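Local coordinates for protein adenosine kinase (Trypanosoma brucei brucei, PDB 4N09) that probably phosphorylates adenosine to AMP with ATP, and related nucleoside analogues to their monophosphates, in purine salvage, at residues D20-V25 / C126-T131. Numbering follows the deposited sequence.
With ADN (adenosine), chain E.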
loop_
_atom_site.group_PDB
_atom_site.type_symbol
_atom_site.label_atom_id
_atom_site.label_comp_id
_atom_site.label_asym_id
_atom_site.label_seq_id
_atom_site.Cartn_x
_atom_site.Cartn_y
_atom_site.Cartn_z
ATOM N N ASP A 20 9.476 -10.571 -1.386
ATOM C CA ASP A 20 10.616 -9.692 -1.235
ATOM C C ASP A 20 11.899 -10.493 -1.058
ATOM O O ASP A 20 12.028 -11.321 -0.135
ATOM C CB ASP A 20 10.437 -8.728 -0.056
ATOM C CG ASP A 20 9.432 -7.626 -0.337
ATOM O OD1 ASP A 20 9.050 -7.428 -1.511
ATOM O OD2 ASP A 20 9.022 -6.929 0.622
ATOM N N VAL A 21 12.853 -10.222 -1.947
ATOM C CA VAL A 21 14.153 -10.841 -1.920
ATOM C C VAL A 21 15.157 -9.758 -1.562
ATOM O O VAL A 21 15.438 -8.867 -2.354
ATOM C CB VAL A 21 14.501 -11.440 -3.286
ATOM C CG1 VAL A 21 15.871 -12.090 -3.233
ATOM C CG2 VAL A 21 13.438 -12.448 -3.722
ATOM N N SER A 22 15.683 -9.857 -0.356
ATOM C CA SER A 22 16.392 -8.761 0.276
ATOM C C SER A 22 17.849 -8.996 0.644
ATOM O O SER A 22 18.181 -10.097 1.089
ATOM C CB SER A 22 15.675 -8.504 1.584
ATOM O OG SER A 22 16.029 -7.235 2.028
ATOM N N ALA A 23 18.676 -7.944 0.546
ATOM C CA ALA A 23 20.099 -8.039 0.881
ATOM C C ALA A 23 20.760 -6.688 1.058
ATOM O O ALA A 23 20.353 -5.690 0.429
ATOM C CB ALA A 23 20.823 -8.776 -0.208
ATOM N N HIS A 24 21.785 -6.661 1.914
ATOM C CA HIS A 24 22.577 -5.449 2.133
ATOM C C HIS A 24 23.566 -5.221 0.990
ATOM O O HIS A 24 24.133 -6.169 0.463
ATOM C CB HIS A 24 23.316 -5.515 3.452
ATOM C CG HIS A 24 22.419 -5.490 4.630
ATOM N ND1 HIS A 24 21.850 -6.623 5.154
ATOM C CD2 HIS A 24 21.999 -4.469 5.405
ATOM C CE1 HIS A 24 21.098 -6.306 6.195
ATOM N NE2 HIS A 24 21.178 -5.003 6.372
ATOM N N VAL A 25 23.804 -3.951 0.662
ATOM C CA VAL A 25 24.364 -3.599 -0.612
ATOM C C VAL A 25 25.049 -2.232 -0.498
ATOM O O VAL A 25 24.749 -1.457 0.362
ATOM C CB VAL A 25 23.203 -3.649 -1.639
ATOM C CG1 VAL A 25 23.157 -2.434 -2.513
ATOM C CG2 VAL A 25 23.240 -4.933 -2.451
ATOM N N CYS A 126 10.122 -8.893 -5.571
ATOM C CA CYS A 126 10.690 -7.564 -5.495
ATOM C C CYS A 126 12.106 -7.629 -4.936
ATOM O O CYS A 126 12.344 -8.187 -3.858
ATOM C CB CYS A 126 9.836 -6.703 -4.575
ATOM S SG CYS A 126 10.313 -4.960 -4.600
ATOM N N ALA A 127 13.055 -7.074 -5.671
ATOM C CA ALA A 127 14.424 -7.008 -5.190
ATOM C C ALA A 127 14.542 -5.846 -4.227
ATOM O O ALA A 127 14.249 -4.716 -4.582
ATOM C CB ALA A 127 15.374 -6.827 -6.362
ATOM N N VAL A 128 14.939 -6.119 -2.997
ATOM C CA VAL A 128 15.067 -5.050 -2.036
ATOM C C VAL A 128 16.488 -4.882 -1.587
ATOM O O VAL A 128 17.083 -5.752 -0.961
ATOM C CB VAL A 128 13.976 -5.031 -0.916
ATOM C CG1 VAL A 128 12.961 -6.168 -1.019
ATOM C CG2 VAL A 128 14.541 -4.882 0.485
ATOM N N CYS A 129 17.029 -3.721 -1.921
ATOM C CA CYS A 129 18.428 -3.411 -1.712
ATOM C C CYS A 129 18.622 -2.519 -0.515
ATOM O O CYS A 129 18.234 -1.357 -0.535
ATOM C CB CYS A 129 18.973 -2.710 -2.943
ATOM S SG CYS A 129 18.596 -3.613 -4.424
ATOM N N ILE A 130 19.242 -3.070 0.521
ATOM C CA ILE A 130 19.396 -2.349 1.760
ATOM C C ILE A 130 20.726 -1.604 1.747
ATOM O O ILE A 130 21.777 -2.164 1.453
ATOM C CB ILE A 130 19.312 -3.291 2.988
ATOM C CG1 ILE A 130 18.059 -4.149 2.918
ATOM C CG2 ILE A 130 19.264 -2.495 4.292
ATOM C CD1 ILE A 130 18.073 -5.341 3.862
ATOM N N THR A 131 20.642 -0.327 2.068
ATOM C CA THR A 131 21.795 0.522 2.298
ATOM C C THR A 131 21.510 1.283 3.551
ATOM O O THR A 131 20.830 2.306 3.503
ATOM C CB THR A 131 22.019 1.514 1.142
ATOM O OG1 THR A 131 20.842 2.301 0.934
ATOM C CG2 THR A 131 22.306 0.770 -0.115
HETATM O "O5'" ADN E . 6.350 -0.780 0.898
HETATM C "C5'" ADN E . 7.365 -1.614 0.341
HETATM C "C4'" ADN E . 6.728 -2.770 -0.385
HETATM O "O4'" ADN E . 6.471 -2.362 -1.715
HETATM C "C3'" ADN E . 7.593 -3.994 -0.527
HETATM O "O3'" ADN E . 7.075 -4.911 0.420
HETATM C "C2'" ADN E . 7.399 -4.468 -1.964
HETATM O "O2'" ADN E . 7.048 -5.869 -2.144
HETATM C "C1'" ADN E . 6.275 -3.570 -2.432
HETATM N N9 ADN E . 6.263 -3.169 -3.834
HETATM C C8 ADN E . 7.240 -2.496 -4.465
HETATM N N7 ADN E . 6.924 -2.214 -5.751
HETATM C C5 ADN E . 5.694 -2.729 -5.892
HETATM C C6 ADN E . 4.766 -2.793 -7.001
HETATM N N6 ADN E . 5.092 -2.243 -8.174
HETATM N N1 ADN E . 3.601 -3.401 -6.752
HETATM C C2 ADN E . 3.277 -3.935 -5.546
HETATM N N3 ADN E . 4.084 -3.915 -4.486
HETATM C C4 ADN E . 5.258 -3.330 -4.629
#
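Over one face of the His24 imidazole sits Ile130, its CD1 4.0 Å from the ring centroid in a CH-pi contact, while CG2 of the same isoleucine reaches His24 CD2. In His24, chi1 (-67°) sets CG beside the backbone N, and chi2 (86°) turns the ring face onto the isoleucine. The Asp20 carboxylate, at the other end of the pair, is gripped by adenosine: OD1 accepts from ribose O2' at 2.6 Å, OD2 from O3' at 2.8 Å. Cys126 CB lies beside OD1, and Cys126 SG reaches toward C8 and C2' of the nucleoside. Between these ends, Val128 puts CG1 against Asp20 CB and CG2 against Ser22 OG.

The backbones run parallel, and four backbone hydrogen bonds join them: Val21 N and Ala23 N donate to Cys126 O and Val128 O, while Val128 N and Ile130 N donate to Val21 O and Ala23 O. A weak one from Val25 N to Ile130 O closes the row. On the other side of the sheet, Ala23 and Cys129 meet Ile54 of helix 50-55. Segments 20-25 and 126-131 lie on adjacent strands of the small lid sheet of the ribokinase fold. The paired acceptors of Asp20 suit a vicinal diol, so the lid contributes directly to ribose recognition.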